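Local coordinates for protein 4-hydroxy-3-methylbut-2-enyl diphosphate reductase, apicoplast (Plasmodium falciparum, PDB 4N7B) that catalyses the last step of the non-mevalonate isoprenoid pathway, reducing (E)-4-hydroxy-3-methylbut-2-enyl diphosphate to isopentenyl and dimethylallyl diphosphate with an iron-sulfur cluster, at residues 250-255 / 285-290; 261-266 / 485-490; 278-283 / 304-309; 462-467 / 491-496. All coordinates share one frame; numbering follows the deposited sequence.

Contact 1. Residues 250-255 / 285-290; sequences PPIYVK and GHILIY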
loop_
_atom_site.group_PDB
_atom_site.type_symbol
_atom_site.label_atom_id
_atom_site.label_comp_id
_atom_site.label_asym_id
_atom_site.label_seq_id
_atom_site.Cartn_x
_atom_site.Cartn_y
_atom_site.Cartn_z
ATOM N N PRO A 250 23.882 10.704 -7.353
ATOM C CA PRO A 250 23.537 10.698 -5.930
ATOM C C PRO A 250 24.018 11.991 -5.271
ATOM O O PRO A 250 25.006 12.560 -5.723
ATOM C CB PRO A 250 24.332 9.506 -5.399
ATOM C CG PRO A 250 24.376 8.543 -6.559
ATOM C CD PRO A 250 24.307 9.373 -7.825
ATOM N N PRO A 251 23.327 12.455 -4.223
ATOM C CA PRO A 251 22.145 11.801 -3.656
ATOM C C PRO A 251 20.851 12.133 -4.403
ATOM O O PRO A 251 20.706 13.224 -4.962
ATOM C CB PRO A 251 22.093 12.373 -2.242
ATOM C CG PRO A 251 22.655 13.749 -2.387
ATOM C CD PRO A 251 23.698 13.668 -3.475
ATOM N N ILE A 252 19.918 11.187 -4.401
ATOM C CA ILE A 252 18.594 11.398 -4.976
ATOM C C ILE A 252 17.578 11.476 -3.852
ATOM O O ILE A 252 17.415 10.529 -3.080
ATOM C CB ILE A 252 18.206 10.257 -5.927
ATOM C CG1 ILE A 252 19.091 10.297 -7.171
ATOM C CG2 ILE A 252 16.735 10.350 -6.310
ATOM C CD1 ILE A 252 18.941 11.579 -7.968
ATOM N N TYR A 253 16.878 12.600 -3.772
ATOM C CA TYR A 253 15.998 12.857 -2.644
ATOM C C TYR A 253 14.605 12.312 -2.886
ATOM O O TYR A 253 14.028 12.505 -3.952
ATOM C CB TYR A 253 15.956 14.352 -2.341
ATOM C CG TYR A 253 17.251 14.829 -1.742
ATOM C CD1 TYR A 253 17.501 14.682 -0.383
ATOM C CD2 TYR A 253 18.245 15.386 -2.534
ATOM C CE1 TYR A 253 18.691 15.102 0.174
ATOM C CE2 TYR A 253 19.445 15.808 -1.983
ATOM C CZ TYR A 253 19.659 15.663 -0.628
ATOM O OH TYR A 253 20.847 16.075 -0.066
ATOM N N VAL A 254 14.078 11.613 -1.887
ATOM C CA VAL A 254 12.746 11.043 -1.978
ATOM C C VAL A 254 11.919 11.524 -0.803
ATOM O O VAL A 254 12.357 11.453 0.340
ATOM C CB VAL A 254 12.789 9.513 -1.933
ATOM C CG1 VAL A 254 11.383 8.944 -1.990
ATOM C CG2 VAL A 254 13.649 8.970 -3.064
ATOM N N LYS A 255 10.724 12.019 -1.092
ATOM C CA LYS A 255 9.832 12.504 -0.058
ATOM C C LYS A 255 9.036 11.332 0.522
ATOM O O LYS A 255 8.260 10.696 -0.180
ATOM C CB LYS A 255 8.911 13.576 -0.634
ATOM C CG LYS A 255 7.760 13.958 0.261
ATOM C CD LYS A 255 8.206 14.523 1.596
ATOM C CE LYS A 255 6.981 14.930 2.422
ATOM N NZ LYS A 255 7.312 15.586 3.725
ATOM N N GLY A 285 16.751 23.241 -7.048
ATOM C CA GLY A 285 17.179 22.790 -8.361
ATOM C C GLY A 285 17.326 21.282 -8.491
ATOM O O GLY A 285 17.413 20.762 -9.606
ATOM N N HIS A 286 17.347 20.573 -7.365
ATOM C CA HIS A 286 17.611 19.132 -7.383
ATOM C C HIS A 286 16.364 18.281 -7.610
ATOM O O HIS A 286 15.236 18.774 -7.583
ATOM C CB HIS A 286 18.292 18.687 -6.087
ATOM C CG HIS A 286 19.773 18.887 -6.089
ATOM N ND1 HIS A 286 20.354 20.126 -6.250
ATOM C CD2 HIS A 286 20.792 18.006 -5.960
ATOM C CE1 HIS A 286 21.669 20.001 -6.217
ATOM N NE2 HIS A 286 21.961 18.725 -6.041
ATOM N N ILE A 287 16.599 16.990 -7.833
ATOM C CA ILE A 287 15.538 16.010 -8.033
ATOM C C ILE A 287 14.829 15.708 -6.724
ATOM O O ILE A 287 15.474 15.488 -5.702
ATOM C CB ILE A 287 16.115 14.672 -8.539
ATOM C CG1 ILE A 287 16.879 14.868 -9.850
ATOM C CG2 ILE A 287 15.009 13.655 -8.728
ATOM C CD1 ILE A 287 16.021 14.677 -11.089
ATOM N N LEU A 288 13.502 15.693 -6.760
ATOM C CA LEU A 288 12.733 15.154 -5.655
ATOM C C LEU A 288 11.692 14.189 -6.171
ATOM O O LEU A 288 10.931 14.521 -7.078
ATOM C CB LEU A 288 12.033 16.249 -4.863
ATOM C CG LEU A 288 11.199 15.709 -3.693
ATOM C CD1 LEU A 288 12.086 15.037 -2.647
ATOM C CD2 LEU A 288 10.402 16.830 -3.067
ATOM N N ILE A 289 11.656 13.002 -5.573
ATOM C CA ILE A 289 10.690 11.975 -5.942
ATOM C C ILE A 289 9.580 11.837 -4.903
ATOM O O ILE A 289 9.851 11.723 -3.704
ATOM C CB ILE A 289 11.381 10.620 -6.095
ATOM C CG1 ILE A 289 12.484 10.730 -7.155
ATOM C CG2 ILE A 289 10.373 9.561 -6.472
ATOM C CD1 ILE A 289 13.295 9.468 -7.351
ATOM N N TYR A 290 8.331 11.838 -5.362
ATOM C CA TYR A 290 7.199 11.613 -4.469
ATOM C C TYR A 290 6.911 10.119 -4.391
ATOM O O TYR A 290 6.868 9.431 -5.413
ATOM C CB TYR A 290 5.958 12.369 -4.955
ATOM C CG TYR A 290 6.149 13.865 -5.047
ATOM C CD1 TYR A 290 6.634 14.595 -3.969
ATOM C CD2 TYR A 290 5.865 14.549 -6.218
ATOM C CE1 TYR A 290 6.816 15.966 -4.055
ATOM C CE2 TYR A 290 6.046 15.922 -6.312
ATOM C CZ TYR A 290 6.523 16.624 -5.232
ATOM O OH TYR A 290 6.698 17.994 -5.331
#
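Tyr-253 and Lys-255 reach across to the same residue, Ile-289, and hold it by its backbone N and its backbone O. Ile-289 N donates to Tyr-253 O at 2.9 Å, and Lys-255 N donates to Ile-289 O at 2.8 Å. Two CA-H...O contacts run beside them: Leu-288 CA to Tyr-253 O, and Val-254 CA to Ile-289 O, each 3.4 Å. This is parallel pairing, with Val-254 opposite Ile-289 and Lys-255 opposite Tyr-290. Strands 252-255 and 287-290 are the two inner strands of a four-stranded parallel sheet, in an alpha/beta domain of the IspH fold; strand 273-276 bonds to the other edge of 252-255. On one face Ile-289 holds the middle: its CD1 meets Ile-252 CG2 at 3.7 Å, while its CB lies 4.1 Å from Val-254 CG2. With chi1 of -58°, CG1 of Ile-289 sits beside its own backbone N, and the extended chi2 then carries CD1 to Ile-252. Helix 232-247 covers this face through Val-241, Cys-244 and Leu-245. The face of Tyr-253, Leu-288, Lys-255 and Tyr-290 is built round Leu-288 CD1, which lies 3.9 Å from Tyr-253 CB and 3.7 Å from Lys-255 N. Lys-255 CB comes to the edge of the Tyr-290 ring, near its plane. Beyond it the lysine chain bends away, and its NZ forms a salt bridge with Glu-277; the Tyr-290 hydroxyl hydrogen-bonds Glu-310.

Contact 2. Residues 261-266 / 485-490; sequences NDIVCK and STPEQE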
loop_
_atom_site.group_PDB
_atom_site.type_symbol
_atom_site.label_atom_id
_atom_site.label_comp_id
_atom_site.label_asym_id
_atom_site.label_seq_id
_atom_site.Cartn_x
_atom_site.Cartn_y
_atom_site.Cartn_z
ATOM N N ASN A 261 8.625 -0.618 3.184
ATOM C CA ASN A 261 9.405 -1.808 3.458
ATOM C C ASN A 261 10.860 -1.418 3.719
ATOM O O ASN A 261 11.521 -0.848 2.849
ATOM C CB ASN A 261 9.319 -2.788 2.299
ATOM C CG ASN A 261 10.057 -4.077 2.588
ATOM O OD1 ASN A 261 11.276 -4.164 2.416
ATOM N ND2 ASN A 261 9.324 -5.090 3.034
ATOM N N ASP A 262 11.358 -1.726 4.915
ATOM C CA ASP A 262 12.697 -1.299 5.315
ATOM C C ASP A 262 13.762 -1.966 4.446
ATOM O O ASP A 262 14.778 -1.368 4.125
ATOM C CB ASP A 262 12.930 -1.586 6.804
ATOM C CG ASP A 262 11.826 -0.999 7.690
ATOM O OD1 ASP A 262 11.708 0.248 7.726
ATOM O OD2 ASP A 262 11.064 -1.775 8.333
ATOM N N ILE A 263 13.522 -3.200 4.040
ATOM C CA ILE A 263 14.508 -3.903 3.219
ATOM C C ILE A 263 14.713 -3.214 1.879
ATOM O O ILE A 263 15.838 -2.979 1.478
ATOM C CB ILE A 263 14.124 -5.355 3.022
ATOM C CG1 ILE A 263 14.195 -6.060 4.378
ATOM C CG2 ILE A 263 15.049 -6.022 2.000
ATOM C CD1 ILE A 263 13.580 -7.414 4.379
ATOM N N VAL A 264 13.624 -2.876 1.198
ATOM C CA VAL A 264 13.701 -2.118 -0.045
ATOM C C VAL A 264 14.417 -0.780 0.150
ATOM O O VAL A 264 15.298 -0.409 -0.622
ATOM C CB VAL A 264 12.293 -1.826 -0.565
ATOM C CG1 VAL A 264 12.310 -0.701 -1.619
ATOM C CG2 VAL A 264 11.662 -3.093 -1.120
ATOM N N CYS A 265 14.022 -0.049 1.184
ATOM C CA CYS A 265 14.514 1.304 1.404
ATOM C C CYS A 265 15.988 1.318 1.761
ATOM O O CYS A 265 16.731 2.198 1.324
ATOM C CB CYS A 265 13.717 1.966 2.521
ATOM S SG CYS A 265 12.101 2.503 2.007
ATOM N N LYS A 266 16.416 0.360 2.569
ATOM C CA LYS A 266 17.816 0.296 2.958
ATOM C C LYS A 266 18.668 0.055 1.711
ATOM O O LYS A 266 19.760 0.614 1.574
ATOM C CB LYS A 266 18.036 -0.810 3.985
ATOM C CG LYS A 266 19.489 -1.035 4.346
ATOM C CD LYS A 266 19.670 -2.364 5.069
ATOM C CE LYS A 266 21.142 -2.681 5.344
ATOM N NZ LYS A 266 21.308 -4.026 5.976
ATOM N N SER A 485 4.464 -4.708 -0.660
ATOM C CA SER A 485 5.726 -3.965 -0.615
ATOM C C SER A 485 6.882 -4.915 -0.322
ATOM O O SER A 485 8.023 -4.484 -0.198
ATOM C CB SER A 485 5.684 -2.896 0.487
ATOM O OG SER A 485 4.993 -3.407 1.648
ATOM N N THR A 486 6.591 -6.207 -0.208
ATOM C CA THR A 486 7.593 -7.204 0.221
ATOM C C THR A 486 8.381 -7.889 -0.933
ATOM O O THR A 486 7.792 -8.542 -1.798
ATOM C CB THR A 486 6.922 -8.307 1.058
ATOM O OG1 THR A 486 6.226 -7.709 2.159
ATOM C CG2 THR A 486 7.958 -9.261 1.597
ATOM N N PRO A 487 9.722 -7.767 -0.922
ATOM C CA PRO A 487 10.558 -8.410 -1.947
ATOM C C PRO A 487 10.428 -9.920 -1.931
ATOM O O PRO A 487 10.385 -10.519 -0.860
ATOM C CB PRO A 487 11.982 -7.993 -1.568
ATOM C CG PRO A 487 11.817 -6.807 -0.667
ATOM C CD PRO A 487 10.519 -6.997 0.046
ATOM N N GLU A 488 10.376 -10.521 -3.119
ATOM C CA GLU A 488 10.107 -11.954 -3.276
ATOM C C GLU A 488 11.198 -12.772 -2.581
ATOM O O GLU A 488 10.896 -13.806 -1.974
ATOM C CB GLU A 488 9.983 -12.337 -4.758
ATOM C CG GLU A 488 9.740 -13.841 -5.018
ATOM C CD GLU A 488 8.501 -14.398 -4.282
ATOM O OE1 GLU A 488 8.407 -15.634 -4.118
ATOM O OE2 GLU A 488 7.622 -13.617 -3.863
ATOM N N GLN A 489 12.449 -12.301 -2.626
ATOM C CA GLN A 489 13.527 -13.020 -1.939
ATOM C C GLN A 489 13.224 -13.253 -0.454
ATOM O O GLN A 489 13.554 -14.310 0.100
ATOM C CB GLN A 489 14.876 -12.303 -2.052
ATOM C CG GLN A 489 16.075 -13.244 -1.724
ATOM C CD GLN A 489 17.410 -12.509 -1.482
ATOM O OE1 GLN A 489 17.492 -11.280 -1.580
ATOM N NE2 GLN A 489 18.459 -13.273 -1.160
ATOM N N GLU A 490 12.605 -12.291 0.217
ATOM C CA GLU A 490 12.358 -12.503 1.646
ATOM C C GLU A 490 11.363 -13.650 1.815
ATOM O O GLU A 490 11.500 -14.468 2.716
ATOM C CB GLU A 490 11.889 -11.235 2.336
ATOM C CG GLU A 490 12.935 -10.151 2.325
ATOM C CD GLU A 490 14.257 -10.579 2.970
ATOM O OE1 GLU A 490 14.263 -11.479 3.851
ATOM O OE2 GLU A 490 15.300 -10.005 2.596
HETATM O O HOH W 1 6.425 -5.011 3.337
#
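Asn-261, the N-cap of helix 262-271, lies against Ser-485 and Pro-487, where the chain leads into helix 488-499 with Pro-487 at its own N-cap. Two helix starts therefore meet here. The Asn-261 side chain does two jobs. Its OD1 accepts from Val-264 N at 2.9 Å, in the carbonyl plane and on a lone pair, which closes the first turn of the helix. The amide nitrogen faces 485-490: ND2 donates to a water that also bonds Ser-485 OG at 2.7 Å and donates to Thr-486 OG1 at 3.0 Å. Chi1 of -177° sends the amide toward Pro-487, whose CD lies 3.7 Å from ND2. Asn-261 CB meanwhile packs on Ser-485 O at 3.3 Å. Ser-485 probably binds the diphosphate substrate, as in other IspH enzymes, together with Ser-441 and Asn-443; a sulfate, probably from the crystallisation liquor, lies close by. Ser-485 OG also makes a weak hydrogen bond to the backbone O of His-260, while Thr-486 OG1 bonds Val-436 O. Further along, Val-264 and Pro-487 form an apolar patch. The Val-264 side chain passes the proline at a slant, CG2 coming to 3.7 Å from Pro-487 CG. Ile-263 and Glu-490 approach from opposite directions, and Ile-263 CD1 lies against CG and the carboxylate carbon CD of Glu-490 alike, 3.5 Å from each. That carboxylate, bent round at chi2, hydrogen-bonds Thr-463 OG1 through OE1.

Contact 3. Residues 278-283 / 304-309; sequences DLNDVP and KKKKLI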
loop_
_atom_site.group_PDB
_atom_site.type_symbol
_atom_site.label_atom_id
_atom_site.label_comp_id
_atom_site.label_asym_id
_atom_site.label_seq_id
_atom_site.Cartn_x
_atom_site.Cartn_y
_atom_site.Cartn_z
ATOM N N ASP A 278 11.558 16.807 5.385
ATOM C CA ASP A 278 11.704 18.249 5.365
ATOM C C ASP A 278 12.341 18.656 4.045
ATOM O O ASP A 278 13.506 18.347 3.790
ATOM C CB ASP A 278 12.572 18.701 6.540
ATOM C CG ASP A 278 12.494 20.193 6.784
ATOM O OD1 ASP A 278 12.504 20.964 5.800
ATOM O OD2 ASP A 278 12.422 20.595 7.966
ATOM N N LEU A 279 11.575 19.345 3.206
ATOM C CA LEU A 279 12.054 19.739 1.883
ATOM C C LEU A 279 13.233 20.714 1.917
ATOM O O LEU A 279 13.882 20.932 0.897
ATOM C CB LEU A 279 10.913 20.320 1.053
ATOM C CG LEU A 279 10.230 19.282 0.164
ATOM C CD1 LEU A 279 9.455 18.282 1.026
ATOM C CD2 LEU A 279 9.330 19.956 -0.865
ATOM N N ASN A 280 13.514 21.294 3.081
ATOM C CA ASN A 280 14.702 22.129 3.241
ATOM C C ASN A 280 15.973 21.301 3.218
ATOM O O ASN A 280 17.064 21.825 2.982
ATOM C CB ASN A 280 14.652 22.913 4.548
ATOM C CG ASN A 280 13.709 24.086 4.480
ATOM O OD1 ASN A 280 13.360 24.555 3.393
ATOM N ND2 ASN A 280 13.294 24.577 5.642
ATOM N N ASP A 281 15.821 20.003 3.474
ATOM C CA ASP A 281 16.933 19.070 3.397
ATOM C C ASP A 281 17.255 18.819 1.935
ATOM O O ASP A 281 18.217 18.123 1.615
ATOM C CB ASP A 281 16.585 17.752 4.090
ATOM C CG ASP A 281 16.455 17.897 5.594
ATOM O OD1 ASP A 281 16.522 19.042 6.092
ATOM O OD2 ASP A 281 16.279 16.864 6.275
ATOM N N VAL A 282 16.443 19.390 1.047
ATOM C CA VAL A 282 16.662 19.254 -0.387
ATOM C C VAL A 282 17.186 20.544 -1.009
ATOM O O VAL A 282 16.518 21.576 -0.967
ATOM C CB VAL A 282 15.375 18.855 -1.121
ATOM C CG1 VAL A 282 15.650 18.736 -2.619
ATOM C CG2 VAL A 282 14.831 17.546 -0.558
ATOM N N PRO A 283 18.393 20.485 -1.587
ATOM C CA PRO A 283 18.954 21.591 -2.365
ATOM C C PRO A 283 18.000 22.044 -3.463
ATOM O O PRO A 283 17.399 21.205 -4.141
ATOM C CB PRO A 283 20.206 20.973 -2.992
ATOM C CG PRO A 283 20.605 19.881 -2.058
ATOM C CD PRO A 283 19.324 19.348 -1.480
ATOM N N LYS A 304 8.116 23.817 -6.266
ATOM C CA LYS A 304 8.274 24.712 -7.401
ATOM C C LYS A 304 9.031 25.964 -6.986
ATOM O O LYS A 304 9.876 26.451 -7.728
ATOM C CB LYS A 304 6.912 25.058 -8.009
ATOM C CG LYS A 304 6.461 24.045 -9.050
ATOM C CD LYS A 304 4.959 23.823 -9.046
ATOM C CE LYS A 304 4.643 22.410 -9.511
ATOM N NZ LYS A 304 3.228 21.995 -9.312
ATOM N N LYS A 305 8.746 26.462 -5.790
ATOM C CA LYS A 305 9.482 27.590 -5.226
ATOM C C LYS A 305 10.981 27.310 -5.199
ATOM O O LYS A 305 11.792 28.195 -5.467
ATOM C CB LYS A 305 8.998 27.879 -3.804
ATOM C CG LYS A 305 7.804 28.816 -3.717
ATOM C CD LYS A 305 7.497 29.157 -2.261
ATOM C CE LYS A 305 6.724 30.468 -2.134
ATOM N NZ LYS A 305 6.954 31.143 -0.815
ATOM N N LYS A 306 11.342 26.073 -4.867
ATOM C CA LYS A 306 12.739 25.663 -4.825
ATOM C C LYS A 306 13.219 25.198 -6.191
ATOM O O LYS A 306 14.346 24.716 -6.327
ATOM C CB LYS A 306 12.925 24.520 -3.838
ATOM C CG LYS A 306 12.725 24.900 -2.396
ATOM C CD LYS A 306 12.770 23.658 -1.530
ATOM C CE LYS A 306 13.269 23.974 -0.139
ATOM N NZ LYS A 306 14.761 24.119 -0.123
ATOM N N LYS A 307 12.369 25.349 -7.198
ATOM C CA LYS A 307 12.675 24.891 -8.539
ATOM C C LYS A 307 13.276 23.479 -8.524
ATOM O O LYS A 307 14.363 23.244 -9.050
ATOM C CB LYS A 307 13.609 25.889 -9.229
ATOM C CG LYS A 307 13.227 26.176 -10.671
ATOM C CD LYS A 307 13.036 27.671 -10.926
ATOM C CE LYS A 307 12.489 27.922 -12.329
ATOM N NZ LYS A 307 12.339 29.368 -12.643
ATOM N N LEU A 308 12.553 22.538 -7.925
ATOM C CA LEU A 308 12.999 21.152 -7.890
ATOM C C LEU A 308 12.509 20.397 -9.115
ATOM O O LEU A 308 11.488 20.750 -9.709
ATOM C CB LEU A 308 12.472 20.455 -6.636
ATOM C CG LEU A 308 12.893 21.061 -5.301
ATOM C CD1 LEU A 308 12.178 20.342 -4.172
ATOM C CD2 LEU A 308 14.400 20.969 -5.135
ATOM N N ILE A 309 13.237 19.352 -9.489
ATOM C CA ILE A 309 12.774 18.451 -10.529
ATOM C C ILE A 309 11.830 17.469 -9.883
ATOM O O ILE A 309 12.261 16.475 -9.304
ATOM C CB ILE A 309 13.897 17.620 -11.162
ATOM C CG1 ILE A 309 15.176 18.441 -11.337
ATOM C CG2 ILE A 309 13.423 17.064 -12.500
ATOM C CD1 ILE A 309 15.030 19.580 -12.299
#
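Leu-308 and Val-282 make the tight, buried half of this contact. CD2 of Leu-308 lies 3.6 Å from Val-282 CG1 and also sits against Pro-283 O, so one methyl packs on both a side chain and the backbone. Leu-279 CD2 touches Leu-308 CD1 more loosely, at 4.4 Å, and the Leu-279 side chain also touches Ile-299 and Ile-302 of helix 297-305.

The outer side belongs to Lys-306, whose chain runs across the turn at 279-282. Its NZ donates to Val-282 O at 3.2 Å, nearly in line with the C=O bond, and CE passes 3.3 Å from Leu-279 O. The chain stays extended until chi4, which at -78° turns the ammonium toward Val-282 O; the same ammonium forms a salt bridge with Asp-284. Asn-280, exposed, crosses the lysine at about a right angle, with OD1 at 3.6 Å from CE.

Each segment has its own turn. Asp-278 OD1 takes Asn-280 N at 2.9 Å in an Asx turn that starts the 3-10 segment 279-281. On the other side, Lys-307, with positive phi, is the C-prime residue of the Schellman motif that ends helix 297-305 and delivers the chain to edge strand 309-312.

Contact 4. Residues 462-467 / 491-496; sequences NTVHDL and TQKFVN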
loop_
_atom_site.group_PDB
_atom_site.type_symbol
_atom_site.label_atom_id
_atom_site.label_comp_id
_atom_site.label_asym_id
_atom_site.label_seq_id
_atom_site.Cartn_x
_atom_site.Cartn_y
_atom_site.Cartn_z
ATOM N N ASN A 462 9.098 -9.671 9.092
ATOM C CA ASN A 462 9.828 -8.908 8.107
ATOM C C ASN A 462 10.757 -9.836 7.331
ATOM O O ASN A 462 10.894 -9.712 6.108
ATOM C CB ASN A 462 10.618 -7.790 8.801
ATOM C CG ASN A 462 11.098 -6.713 7.836
ATOM O OD1 ASN A 462 10.341 -6.222 6.992
ATOM N ND2 ASN A 462 12.356 -6.331 7.972
ATOM N N THR A 463 11.350 -10.790 8.048
ATOM C CA THR A 463 12.361 -11.681 7.496
ATOM C C THR A 463 12.379 -12.996 8.300
ATOM O O THR A 463 11.901 -13.016 9.435
ATOM C CB THR A 463 13.747 -11.001 7.561
ATOM O OG1 THR A 463 14.710 -11.816 6.905
ATOM C CG2 THR A 463 14.195 -10.832 8.981
ATOM N N VAL A 464 12.921 -14.086 7.741
ATOM C CA VAL A 464 12.961 -15.364 8.479
ATOM C C VAL A 464 13.680 -15.275 9.792
ATOM O O VAL A 464 13.370 -16.021 10.707
ATOM C CB VAL A 464 13.677 -16.519 7.748
ATOM C CG1 VAL A 464 12.736 -17.190 6.802
ATOM C CG2 VAL A 464 14.949 -16.028 7.083
ATOM N N HIS A 465 14.679 -14.405 9.872
ATOM C CA HIS A 465 15.419 -14.252 11.111
ATOM C C HIS A 465 14.461 -13.876 12.245
ATOM O O HIS A 465 14.691 -14.264 13.391
ATOM C CB HIS A 465 16.529 -13.204 10.970
ATOM C CG HIS A 465 17.308 -12.976 12.232
ATOM N ND1 HIS A 465 18.342 -13.798 12.636
ATOM C CD2 HIS A 465 17.197 -12.019 13.186
ATOM C CE1 HIS A 465 18.835 -13.354 13.779
ATOM N NE2 HIS A 465 18.158 -12.276 14.134
ATOM N N ASP A 466 13.381 -13.152 11.931
ATOM C CA ASP A 466 12.426 -12.712 12.966
ATOM C C ASP A 466 11.466 -13.823 13.389
ATOM O O ASP A 466 10.706 -13.654 14.329
ATOM C CB ASP A 466 11.575 -11.523 12.493
ATOM C CG ASP A 466 12.400 -10.295 12.133
ATOM O OD1 ASP A 466 13.296 -9.898 12.907
ATOM O OD2 ASP A 466 12.145 -9.715 11.057
ATOM N N LEU A 467 11.477 -14.953 12.690
ATOM C CA LEU A 467 10.572 -16.047 13.027
ATOM C C LEU A 467 11.044 -16.723 14.309
ATOM O O LEU A 467 12.191 -17.162 14.412
ATOM C CB LEU A 467 10.499 -17.067 11.896
ATOM C CG LEU A 467 9.814 -18.409 12.174
ATOM C CD1 LEU A 467 8.324 -18.241 12.448
ATOM C CD2 LEU A 467 10.049 -19.364 10.988
ATOM N N THR A 491 10.411 -13.756 0.896
ATOM C CA THR A 491 9.430 -14.827 0.968
ATOM C C THR A 491 10.048 -16.179 0.621
ATOM O O THR A 491 9.670 -17.202 1.202
ATOM C CB THR A 491 8.247 -14.557 0.038
ATOM O OG1 THR A 491 7.654 -13.308 0.395
ATOM C CG2 THR A 491 7.197 -15.647 0.162
ATOM N N GLN A 492 11.007 -16.191 -0.308
ATOM C CA GLN A 492 11.674 -17.436 -0.683
ATOM C C GLN A 492 12.485 -18.022 0.475
ATOM O O GLN A 492 12.577 -19.240 0.623
ATOM C CB GLN A 492 12.586 -17.222 -1.904
ATOM C CG GLN A 492 11.806 -16.827 -3.124
ATOM C CD GLN A 492 10.875 -17.943 -3.588
ATOM O OE1 GLN A 492 10.990 -19.093 -3.138
ATOM N NE2 GLN A 492 9.951 -17.612 -4.495
ATOM N N LYS A 493 13.078 -17.162 1.289
ATOM C CA LYS A 493 13.825 -17.637 2.453
ATOM C C LYS A 493 12.890 -18.410 3.397
ATOM O O LYS A 493 13.276 -19.413 3.999
ATOM C CB LYS A 493 14.439 -16.455 3.195
ATOM C CG LYS A 493 15.425 -15.638 2.365
ATOM C CD LYS A 493 16.220 -14.678 3.243
ATOM C CE LYS A 493 17.182 -13.853 2.408
ATOM N NZ LYS A 493 18.114 -13.001 3.236
ATOM N N PHE A 494 11.651 -17.954 3.524
ATOM C CA PHE A 494 10.673 -18.710 4.294
ATOM C C PHE A 494 10.414 -20.066 3.644
ATOM O O PHE A 494 10.424 -21.101 4.314
ATOM C CB PHE A 494 9.366 -17.938 4.452
ATOM C CG PHE A 494 9.364 -16.978 5.626
ATOM C CD1 PHE A 494 9.081 -17.423 6.909
ATOM C CD2 PHE A 494 9.664 -15.629 5.443
ATOM C CE1 PHE A 494 9.078 -16.534 7.987
ATOM C CE2 PHE A 494 9.668 -14.743 6.524
ATOM C CZ PHE A 494 9.379 -15.200 7.784
ATOM N N VAL A 495 10.195 -20.073 2.334
ATOM C CA VAL A 495 9.923 -21.330 1.653
ATOM C C VAL A 495 11.105 -22.264 1.875
ATOM O O VAL A 495 10.932 -23.435 2.190
ATOM C CB VAL A 495 9.707 -21.112 0.164
ATOM C CG1 VAL A 495 9.704 -22.443 -0.575
ATOM C CG2 VAL A 495 8.423 -20.336 -0.054
ATOM N N ASN A 496 12.313 -21.735 1.738
ATOM C CA ASN A 496 13.502 -22.558 1.887
ATOM C C ASN A 496 13.635 -23.142 3.304
ATOM O O ASN A 496 13.898 -24.326 3.479
ATOM C CB ASN A 496 14.745 -21.759 1.498
ATOM C CG ASN A 496 16.029 -22.456 1.892
ATOM O OD1 ASN A 496 16.523 -23.330 1.182
ATOM N ND2 ASN A 496 16.562 -22.091 3.051
#
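Val-464 sets one methyl squarely on the ring of Phe-494. CG1 stands 3.5 Å from the ring centroid and 10° off the normal, a CH-pi contact over the face. Chi1 of -84° is what aims it: CG1 lies beside the backbone N of Val-464, and CG2 falls between that N and the carbonyl carbon, where it meets Lys-493 CB at 3.9 Å. The valine thus straddles two successive helix residues, with CG1 also 3.6 Å from Lys-493 O.

Phe-494 takes chi1 of -86°, which carries the ring from the helix toward the loop. CE2 lies 3.5 Å from the backbone N of Val-464, while CE1 is 4.2 Å from the CB of Leu-467. Lys-493 crosses the valine at about a right angle and its extended chain leads off past it.

Residues 464-466 form a short 3-10 turn within the loop, with Asp-466 N bonded to Thr-463 O at 2.9 Å. Leu-461, Ile-434, Val-436 and Leu-480, from three neighbouring strands, also touch the phenylalanine. The arrangement is that of a parallel alpha/beta layer, in which helix 488-499 packs on the sheet and the loop leaving edge strand 458-461 folds over the aromatic residue between them.

Overall arrangement
From the N terminus, strand 252-255 opens contact 1, and the helix start at 261-266 opens contact 2. The turn at 278-283 opens contact 3 before strand 287-290 closes contact 1, so contact 1 crosses both 2 and 3; 304-309 then closes contact 3. Contacts 1 and 3 touch directly, His-286 O lying 2.8 Å from Ile-309 N, around the sheet that contains strands 252-255 and 287-290. Contact 3 falls wholly within the long span of contact 2. Contact 4 opens at 462-467 before contact 2 closes at 485-490, so these cross too, and it shuts at 491-496 on the same helix. Contact 2 thus ties the domain of strands 252-255 and 287-290 to the five-stranded one.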